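Local atomic coordinates of protein-disulfide isomerase (PDB entry 3GMF), a protein that probably acts as a thiol-disulfide oxidoreductase or isomerase of the thioredoxin superfamily, making, breaking or reshuffling disulfide bonds in other proteins. Residues 36-39 with 40-44; 183-186 with 187-191; 76-79 with 80-84; 87-90 with 91-95. All coordinates share one frame; numbering follows the deposited sequence. Where two conformers were deposited one is given.

Contact 1 (36-39 with 40-44); sequences ESEG and QLKIG
Ser37 to Gly39 and Leu41 to Ile43 are joined by three successive i to i+4 backbone bonds in the middle of helix 28-46. Leu41 N donates to Ser37 O at 3.0 Å, almost straight, and Ile43 N reaches Gly39 O at the same 3.0 Å. Between them, the bond from Lys42 N to Glu38 O stretches to 3.2 Å. One residue earlier a water stands in for the direct bond: it donates to Glu36 O and accepts from Gln40 N.

On the flank toward helix 76-88, Glu38 holds CG anti to its backbone N (chi1 177°) and then bends at chi2, which brings OE2 across the aliphatic part of Lys42, 3.4 Å from CD. The lysine curls away at its end, leaving NZ 4.7 Å from Glu38 OE2: opposite charges that probably attract without a salt bridge. On the buried side, Leu41 CD1 packs 3.8 Å from Ser37 OG. Serine suits this inward position because its small hydroxyl returns to the helix, bonding to Phe33 O.

Ser37 and Leu41 both press on Trp185 of helix 185-196, and Gln40 OE1 accepts from Trp185 and Arg189. The helix is the crossover between the parallel strands 17-23 and 51-57.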
# COMPACT_ATOMS: atom_id res chain seq x y z
N GLU A 36 -11.06 8.71 -2.66
CA GLU A 36 -11.85 9.06 -3.85
C GLU A 36 -12.43 7.83 -4.57
O GLU A 36 -13.52 7.91 -5.14
CB GLU A 36 -11.00 9.85 -4.85
CG GLU A 36 -10.70 11.31 -4.46
CD GLU A 36 -11.96 12.13 -4.24
OE1 GLU A 36 -12.82 12.16 -5.14
OE2 GLU A 36 -12.07 12.73 -3.15
N SER A 37 -11.70 6.72 -4.56
CA SER A 37 -12.00 5.59 -5.44
C SER A 37 -12.54 4.30 -4.82
O SER A 37 -13.26 3.56 -5.50
CB SER A 37 -10.74 5.21 -6.21
OG SER A 37 -9.85 4.48 -5.37
N GLU A 38 -12.18 4.02 -3.56
CA GLU A 38 -12.48 2.71 -2.94
C GLU A 38 -13.94 2.30 -3.10
O GLU A 38 -14.22 1.18 -3.54
CB GLU A 38 -12.05 2.68 -1.46
CG GLU A 38 -12.36 1.39 -0.69
CD GLU A 38 -11.52 0.19 -1.12
OE1 GLU A 38 -10.47 0.38 -1.77
OE2 GLU A 38 -11.92 -0.96 -0.80
N GLY A 39 -14.85 3.21 -2.76
CA GLY A 39 -16.29 2.92 -2.82
C GLY A 39 -16.77 2.60 -4.22
O GLY A 39 -17.41 1.57 -4.45
N GLN A 40 -16.45 3.50 -5.16
CA GLN A 40 -16.93 3.41 -6.54
C GLN A 40 -16.42 2.18 -7.28
O GLN A 40 -17.14 1.57 -8.06
CB GLN A 40 -16.63 4.70 -7.30
CG GLN A 40 -17.44 5.91 -6.82
CD GLN A 40 -17.31 7.15 -7.72
OE1 GLN A 40 -16.41 7.24 -8.55
NE2 GLN A 40 -18.23 8.10 -7.54
N LEU A 41 -15.17 1.80 -7.03
CA LEU A 41 -14.60 0.58 -7.63
C LEU A 41 -15.28 -0.67 -7.08
O LEU A 41 -15.53 -1.62 -7.83
CB LEU A 41 -13.08 0.52 -7.38
CG LEU A 41 -12.25 1.42 -8.30
CD1 LEU A 41 -10.83 1.62 -7.75
CD2 LEU A 41 -12.24 0.83 -9.69
N LYS A 42 -15.57 -0.66 -5.78
CA LYS A 42 -16.26 -1.79 -5.15
C LYS A 42 -17.66 -2.01 -5.73
O LYS A 42 -17.95 -3.09 -6.22
CB LYS A 42 -16.33 -1.61 -3.63
CG LYS A 42 -15.07 -2.05 -2.89
CD LYS A 42 -15.19 -1.84 -1.38
CE LYS A 42 -16.01 -2.95 -0.70
NZ LYS A 42 -15.31 -4.27 -0.74
N ILE A 43 -18.51 -0.98 -5.70
CA ILE A 43 -19.90 -1.14 -6.13
C ILE A 43 -20.06 -1.20 -7.66
O ILE A 43 -20.92 -1.92 -8.17
CB ILE A 43 -20.85 -0.09 -5.49
CG1 ILE A 43 -20.39 1.34 -5.78
CG2 ILE A 43 -20.97 -0.34 -3.98
CD1 ILE A 43 -21.35 2.44 -5.30
N GLY A 44 -19.21 -0.46 -8.38
CA GLY A 44 -19.28 -0.38 -9.84
C GLY A 44 -18.68 -1.56 -10.58
O GLY A 44 -19.12 -1.90 -11.68
O HOH W 1 -15.44 6.25 -4.08

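Contact 2 (183-186 with 187-191); sequences HDWA and SLRPQ
Asp184 OD1 takes two hydrogen bonds from one residue, Ser187. The backbone N of Ser187 lies 2.9 Å from Asp184 OD1, nearly along the C-O bond, while Ser187 OG donates at 2.7 Å from the other face of the carboxylate plane, on the anti side. Asp184 keeps CG between its backbone N and carbonyl carbon (chi1 65°), which turns the short acidic chain back over the first helical turn.

The Trp185 indole has Arg189 over one face: Arg189 CB sits 3.6 Å from the centroid of the six-membered ring of Trp185, a CH-pi contact, and Arg189 CD comes to 3.5 Å from Trp185 CZ2. Arginine fits because its methylenes cover the ring while its charged end continues past. Leu188 CD2 meets the indole at its edge, near Trp185 CZ3.

Further out, Gln40 OE1 of helix 28-46 accepts from both Trp185 NE1 and Arg189 NH1, tying the two flat groups together. Water 2 bridges His183 N and Ser187 OG. Pro190 has no N-H to give, so the helix kinks there, with Pro190 CD 3.2 Å from Ala186 O. Asp184 is thus a classical aspartate N-cap, opening the C-terminal helix of this thioredoxin-like fold.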
# COMPACT_ATOMS: atom_id res chain seq x y z
N HIS A 183 -2.54 9.17 -12.65
CA HIS A 183 -2.11 9.08 -11.25
C HIS A 183 -3.14 9.55 -10.22
O HIS A 183 -2.78 9.90 -9.10
CB HIS A 183 -0.76 9.79 -11.07
CG HIS A 183 0.27 9.33 -12.06
ND1 HIS A 183 0.92 8.12 -11.95
CD2 HIS A 183 0.71 9.89 -13.20
CE1 HIS A 183 1.74 7.97 -12.97
NE2 HIS A 183 1.63 9.03 -13.75
N ASP A 184 -4.42 9.52 -10.60
CA ASP A 184 -5.50 9.86 -9.66
C ASP A 184 -6.81 9.29 -10.17
O ASP A 184 -6.87 8.76 -11.28
CB ASP A 184 -5.58 11.39 -9.43
CG ASP A 184 -5.97 12.20 -10.67
OD1 ASP A 184 -6.34 11.65 -11.73
OD2 ASP A 184 -5.92 13.44 -10.56
N TRP A 185 -7.86 9.39 -9.35
CA TRP A 185 -9.15 8.81 -9.71
C TRP A 185 -9.79 9.49 -10.93
O TRP A 185 -10.39 8.84 -11.79
CB TRP A 185 -10.07 8.82 -8.49
CG TRP A 185 -11.41 8.21 -8.71
CD1 TRP A 185 -12.62 8.76 -8.37
CD2 TRP A 185 -11.69 6.91 -9.25
NE1 TRP A 185 -13.64 7.90 -8.70
CE2 TRP A 185 -13.11 6.76 -9.24
CE3 TRP A 185 -10.90 5.88 -9.78
CZ2 TRP A 185 -13.74 5.60 -9.72
CZ3 TRP A 185 -11.53 4.73 -10.27
CH2 TRP A 185 -12.94 4.60 -10.23
N ALA A 186 -9.59 10.80 -11.03
CA ALA A 186 -10.18 11.59 -12.11
C ALA A 186 -9.67 11.15 -13.48
O ALA A 186 -10.45 11.08 -14.44
CB ALA A 186 -9.91 13.06 -11.88
N SER A 187 -8.37 10.84 -13.56
CA SER A 187 -7.78 10.30 -14.79
C SER A 187 -8.02 8.78 -15.00
O SER A 187 -8.11 8.29 -16.13
CB SER A 187 -6.28 10.64 -14.87
OG SER A 187 -5.57 10.14 -13.77
N LEU A 188 -8.09 8.04 -13.90
CA LEU A 188 -8.29 6.61 -13.98
C LEU A 188 -9.71 6.21 -14.39
O LEU A 188 -9.89 5.36 -15.27
CB LEU A 188 -7.91 5.94 -12.67
CG LEU A 188 -8.08 4.41 -12.66
CD1 LEU A 188 -7.20 3.67 -13.70
CD2 LEU A 188 -7.83 3.88 -11.26
N ARG A 189 -10.71 6.79 -13.72
CA ARG A 189 -12.10 6.34 -13.87
C ARG A 189 -12.60 6.26 -15.33
O ARG A 189 -13.20 5.23 -15.69
CB ARG A 189 -13.05 7.15 -12.99
CG ARG A 189 -14.51 6.72 -13.12
CD ARG A 189 -15.40 7.44 -12.16
NE ARG A 189 -15.68 8.79 -12.59
CZ ARG A 189 -16.55 9.60 -11.99
NH1 ARG A 189 -17.22 9.19 -10.93
NH2 ARG A 189 -16.74 10.83 -12.46
N PRO A 190 -12.34 7.29 -16.17
CA PRO A 190 -12.84 7.16 -17.56
C PRO A 190 -12.22 5.98 -18.31
O PRO A 190 -12.89 5.37 -19.16
CB PRO A 190 -12.46 8.49 -18.22
CG PRO A 190 -12.25 9.45 -17.07
CD PRO A 190 -11.66 8.59 -15.98
N GLN A 191 -10.97 5.64 -18.00
CA GLN A 191 -10.34 4.48 -18.62
C GLN A 191 -10.92 3.16 -18.15
O GLN A 191 -11.06 2.22 -18.96
CB GLN A 191 -8.81 4.52 -18.43
CG GLN A 191 -8.26 5.85 -18.94
CD GLN A 191 -6.76 5.95 -18.82
OE1 GLN A 191 -6.01 5.34 -19.59
NE2 GLN A 191 -6.31 6.76 -17.86
O HOH W 2 -2.95 11.98 -13.11

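Contact 3 (76-79 with 80-84); sequences PSRF and FTLHT
An aromatic cluster of Phe79, Phe80 and His83 occupies one side of the first turns of helix 76-88. Phe79 and Phe80 make a T-shaped pair: the Phe79 edge, led by CD2, points at the centre of the Phe80 face, with centroids 5.0 Å apart and planes at 90°. His83 lies alongside Phe79 and points the same way. Their rings are slid until they barely overlap, and the closer approach is a CH-pi contact, His83 CB standing 3.9 Å from the Phe79 centroid. Both have CG anti to the backbone N (Phe79 chi1 174°), which sets the two chains side by side.

In the thioredoxin-like fold this cluster faces the sheet: the side chains of all three touch Val55 of strand 51-57, Phe79 also stacks on His8, and His83 ND1 is hydrogen-bonded to Tyr25 OH. Histidine suits the spot by combining a flat packing surface with a polar edge.

Round the helix, Arg78 O accepts from two donors, Thr81 OG1 at 2.9 Å and Leu82 N at 3.2 Å. The Arg78 guanidinium gives Thr81 OG1 a weak bond, and its NH2 rests 3.5 Å from Leu82 CD1. Waters 3 and 5 link Pro76 O to Phe80 N and Ser77 O to Thr81 N.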
# COMPACT_ATOMS: atom_id res chain seq x y z
N PRO A 76 -4.93 -12.71 4.53
CA PRO A 76 -5.53 -12.09 3.33
C PRO A 76 -6.89 -11.43 3.55
O PRO A 76 -7.12 -10.33 3.06
CB PRO A 76 -5.64 -13.27 2.36
CG PRO A 76 -4.51 -14.15 2.73
CD PRO A 76 -4.29 -14.00 4.21
N SER A 77 -7.77 -12.08 4.32
CA SER A 77 -9.12 -11.57 4.59
C SER A 77 -9.17 -10.33 5.51
O SER A 77 -10.26 -9.80 5.76
CB SER A 77 -9.99 -12.70 5.16
OG SER A 77 -9.40 -13.24 6.32
N ARG A 78 -8.01 -9.92 6.01
CA ARG A 78 -7.89 -8.72 6.83
C ARG A 78 -7.07 -7.64 6.11
O ARG A 78 -7.18 -6.45 6.43
CB ARG A 78 -7.30 -9.06 8.21
CG ARG A 78 -6.82 -7.88 9.06
CD ARG A 78 -7.44 -7.84 10.46
NE ARG A 78 -6.97 -6.68 11.23
CZ ARG A 78 -7.41 -5.43 11.08
NH1 ARG A 78 -8.35 -5.13 10.18
NH2 ARG A 78 -6.92 -4.46 11.84
N PHE A 79 -6.26 -8.04 5.12
CA PHE A 79 -5.41 -7.07 4.37
C PHE A 79 -6.15 -5.82 3.97
O PHE A 79 -5.70 -4.71 4.26
CB PHE A 79 -4.79 -7.66 3.09
CG PHE A 79 -4.04 -6.63 2.26
CD1 PHE A 79 -2.76 -6.23 2.62
CD2 PHE A 79 -4.65 -6.03 1.14
CE1 PHE A 79 -2.07 -5.26 1.87
CE2 PHE A 79 -3.97 -5.05 0.39
CZ PHE A 79 -2.68 -4.67 0.76
N PHE A 80 -7.27 -6.00 3.25
CA PHE A 80 -7.91 -4.86 2.60
C PHE A 80 -8.48 -3.85 3.57
O PHE A 80 -8.39 -2.65 3.31
CB PHE A 80 -8.93 -5.31 1.54
CG PHE A 80 -8.29 -5.64 0.22
CD1 PHE A 80 -7.99 -4.63 -0.68
CD2 PHE A 80 -7.96 -6.95 -0.10
CE1 PHE A 80 -7.39 -4.91 -1.89
CE2 PHE A 80 -7.34 -7.25 -1.33
CZ PHE A 80 -7.06 -6.22 -2.22
N THR A 81 -9.04 -4.32 4.69
CA THR A 81 -9.53 -3.40 5.72
C THR A 81 -8.37 -2.60 6.33
O THR A 81 -8.48 -1.40 6.52
CB THR A 81 -10.35 -4.09 6.84
OG1 THR A 81 -9.76 -5.35 7.19
CG2 THR A 81 -11.77 -4.30 6.37
N LEU A 82 -7.27 -3.28 6.60
CA LEU A 82 -6.11 -2.64 7.21
C LEU A 82 -5.38 -1.67 6.26
O LEU A 82 -5.03 -0.55 6.65
CB LEU A 82 -5.15 -3.71 7.73
CG LEU A 82 -4.14 -3.27 8.79
CD1 LEU A 82 -4.80 -2.41 9.89
CD2 LEU A 82 -3.47 -4.50 9.36
N HIS A 83 -5.15 -2.12 5.03
CA HIS A 83 -4.60 -1.30 3.95
C HIS A 83 -5.43 -0.03 3.76
O HIS A 83 -4.87 1.07 3.73
CB HIS A 83 -4.54 -2.12 2.65
CG HIS A 83 -4.17 -1.32 1.43
ND1 HIS A 83 -2.86 -1.06 1.08
CD2 HIS A 83 -4.94 -0.75 0.48
CE1 HIS A 83 -2.84 -0.34 -0.03
NE2 HIS A 83 -4.09 -0.15 -0.42
N THR A 84 -6.75 -0.17 3.67
CA THR A 84 -7.64 0.99 3.50
C THR A 84 -7.56 1.93 4.70
O THR A 84 -7.54 3.15 4.51
CB THR A 84 -9.12 0.53 3.19
OG1 THR A 84 -9.17 -0.02 1.87
CG2 THR A 84 -10.09 1.70 3.27
O HOH W 3 -8.89 -8.47 2.87
O HOH W 4 -11.43 -7.36 7.73
O HOH W 5 -10.28 -7.16 4.92

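Contact 4 (87-90 with 91-95); sequences MRSQ and AQWIG
Ser89 and Gln90 bend the chain from helix 76-88 into the short helix 90-93, a tight helix-to-helix junction in this thioredoxin-like protein, and the residues that follow fold back on them. Ser89 sits at the N-cap position of the new helix, though its side chain makes no capping bond: OG is hydrogen-bonded to Ala85 O.

Among the backbone bonds, Ser89 O accepts from Gln92 N at 2.9 Å, the donor standing well above the carbonyl plane. Gln90 O accepts twice, from Trp93 N at 3.1 Å, again from above its plane, and from Ile94 N at 2.9 Å, nearly end-on to the carbonyl. The two i to i+3 bonds mark a tight turn. Water 6 spans the junction, donating to Arg88 O and accepting from Ala91 N.

Apolar packing pairs Gln90 with Ile94, side by side, Ile94 CD1 being 3.9 Å from Gln90 CG. Glutamine suits this buried place: its methylenes pack on isoleucine, while NE2 extends to Tyr25 O and Cys27 O, beside what is probably the CxxC site.

Around the aromatic ring, Trp93 places CG between its backbone N and carbonyl carbon (chi1 62°), folding the indole back over the turn. One face looks onto Gln90 O, NE1 bonds to Phe86 O, and Phe86, Phe126 and Phe129 meet the ring edge-to-face. At its edge, Ser89 OG lies in the indole plane, 3.7 Å from Trp93 CD1.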
# COMPACT_ATOMS: atom_id res chain seq x y z
N MET A 87 -4.42 4.00 4.58
CA MET A 87 -4.55 4.98 3.51
C MET A 87 -5.55 6.08 3.86
O MET A 87 -5.24 7.26 3.73
CB MET A 87 -4.94 4.33 2.18
CG MET A 87 -3.82 3.59 1.50
SD MET A 87 -2.34 4.60 1.07
CE MET A 87 -1.56 3.39 0.01
N ARG A 88 -6.75 5.68 4.31
CA ARG A 88 -7.77 6.66 4.69
C ARG A 88 -7.37 7.53 5.87
O ARG A 88 -7.68 8.73 5.89
CB ARG A 88 -9.12 5.98 4.98
CG ARG A 88 -9.82 5.51 3.72
CD ARG A 88 -11.26 5.08 4.05
NE ARG A 88 -12.08 5.00 2.85
CZ ARG A 88 -12.84 6.00 2.40
NH1 ARG A 88 -13.56 5.84 1.30
NH2 ARG A 88 -12.89 7.15 3.06
N SER A 89 -6.66 6.96 6.83
CA SER A 89 -6.29 7.71 8.04
C SER A 89 -4.86 8.25 7.99
O SER A 89 -4.29 8.59 9.03
CB SER A 89 -6.50 6.86 9.30
OG SER A 89 -5.50 5.87 9.41
N GLN A 90 -4.29 8.33 6.78
CA GLN A 90 -2.91 8.81 6.62
C GLN A 90 -2.61 10.12 7.35
O GLN A 90 -1.61 10.20 8.06
CB GLN A 90 -2.55 8.97 5.15
CG GLN A 90 -1.06 9.23 4.91
CD GLN A 90 -0.80 9.57 3.48
OE1 GLN A 90 -1.08 10.68 3.03
NE2 GLN A 90 -0.31 8.59 2.72
N ALA A 91 -3.49 11.11 7.20
CA ALA A 91 -3.27 12.41 7.86
C ALA A 91 -3.16 12.30 9.39
O ALA A 91 -2.45 13.08 10.02
CB ALA A 91 -4.34 13.42 7.46
N GLN A 92 -3.83 11.30 9.96
CA GLN A 92 -3.80 11.07 11.41
C GLN A 92 -2.48 10.48 11.91
O GLN A 92 -2.11 10.75 13.06
CB GLN A 92 -4.96 10.18 11.90
CG GLN A 92 -6.28 10.23 11.10
CD GLN A 92 -6.79 11.63 10.78
OE1 GLN A 92 -6.89 12.49 11.65
NE2 GLN A 92 -7.13 11.85 9.51
N TRP A 93 -1.79 9.67 11.10
CA TRP A 93 -0.57 9.01 11.57
C TRP A 93 0.73 9.55 10.98
O TRP A 93 1.79 9.32 11.54
CB TRP A 93 -0.61 7.46 11.45
CG TRP A 93 -0.74 6.93 10.02
CD1 TRP A 93 -1.89 6.52 9.41
CD2 TRP A 93 0.31 6.75 9.05
NE1 TRP A 93 -1.63 6.09 8.13
CE2 TRP A 93 -0.29 6.25 7.87
CE3 TRP A 93 1.70 6.99 9.05
CZ2 TRP A 93 0.44 5.96 6.70
CZ3 TRP A 93 2.43 6.71 7.89
CH2 TRP A 93 1.79 6.20 6.74
N ILE A 94 0.65 10.26 9.87
CA ILE A 94 1.90 10.57 9.12
C ILE A 94 2.61 11.85 9.61
O ILE A 94 3.67 12.23 9.11
CB ILE A 94 1.67 10.57 7.58
CG1 ILE A 94 2.96 10.21 6.82
CG2 ILE A 94 1.09 11.89 7.12
CD1 ILE A 94 2.75 9.88 5.34
N GLY A 95 2.02 12.52 10.61
CA GLY A 95 2.55 13.79 11.10
C GLY A 95 4.05 13.83 11.38
O GLY A 95 4.70 14.82 11.03
O HOH W 6 -6.26 11.04 6.16

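How the contacts relate
Along the chain the order is contact 1, contact 3, contact 4 and contact 2, all in one thioredoxin-like fold. Contacts 1 and 2 have centres about 12 Å apart and join helix 28-46 to the C-terminal helix 185-196 through Gln40, Trp185 and Arg189. Contact 3 lies about 15 Å from contact 1 between centres and meets it where Thr84 packs on Glu38. Contacts 3 and 4, centres about 16 Å apart, follow closely in sequence; contact 3 lies at the start of helix 76-88, contact 4 at its end and in helix 90-93. Contact 2 is remote from both, its centre about 23 Å from each. Helix 28-46 thus neighbours both longer helices and carries the probable CxxC motif near its start.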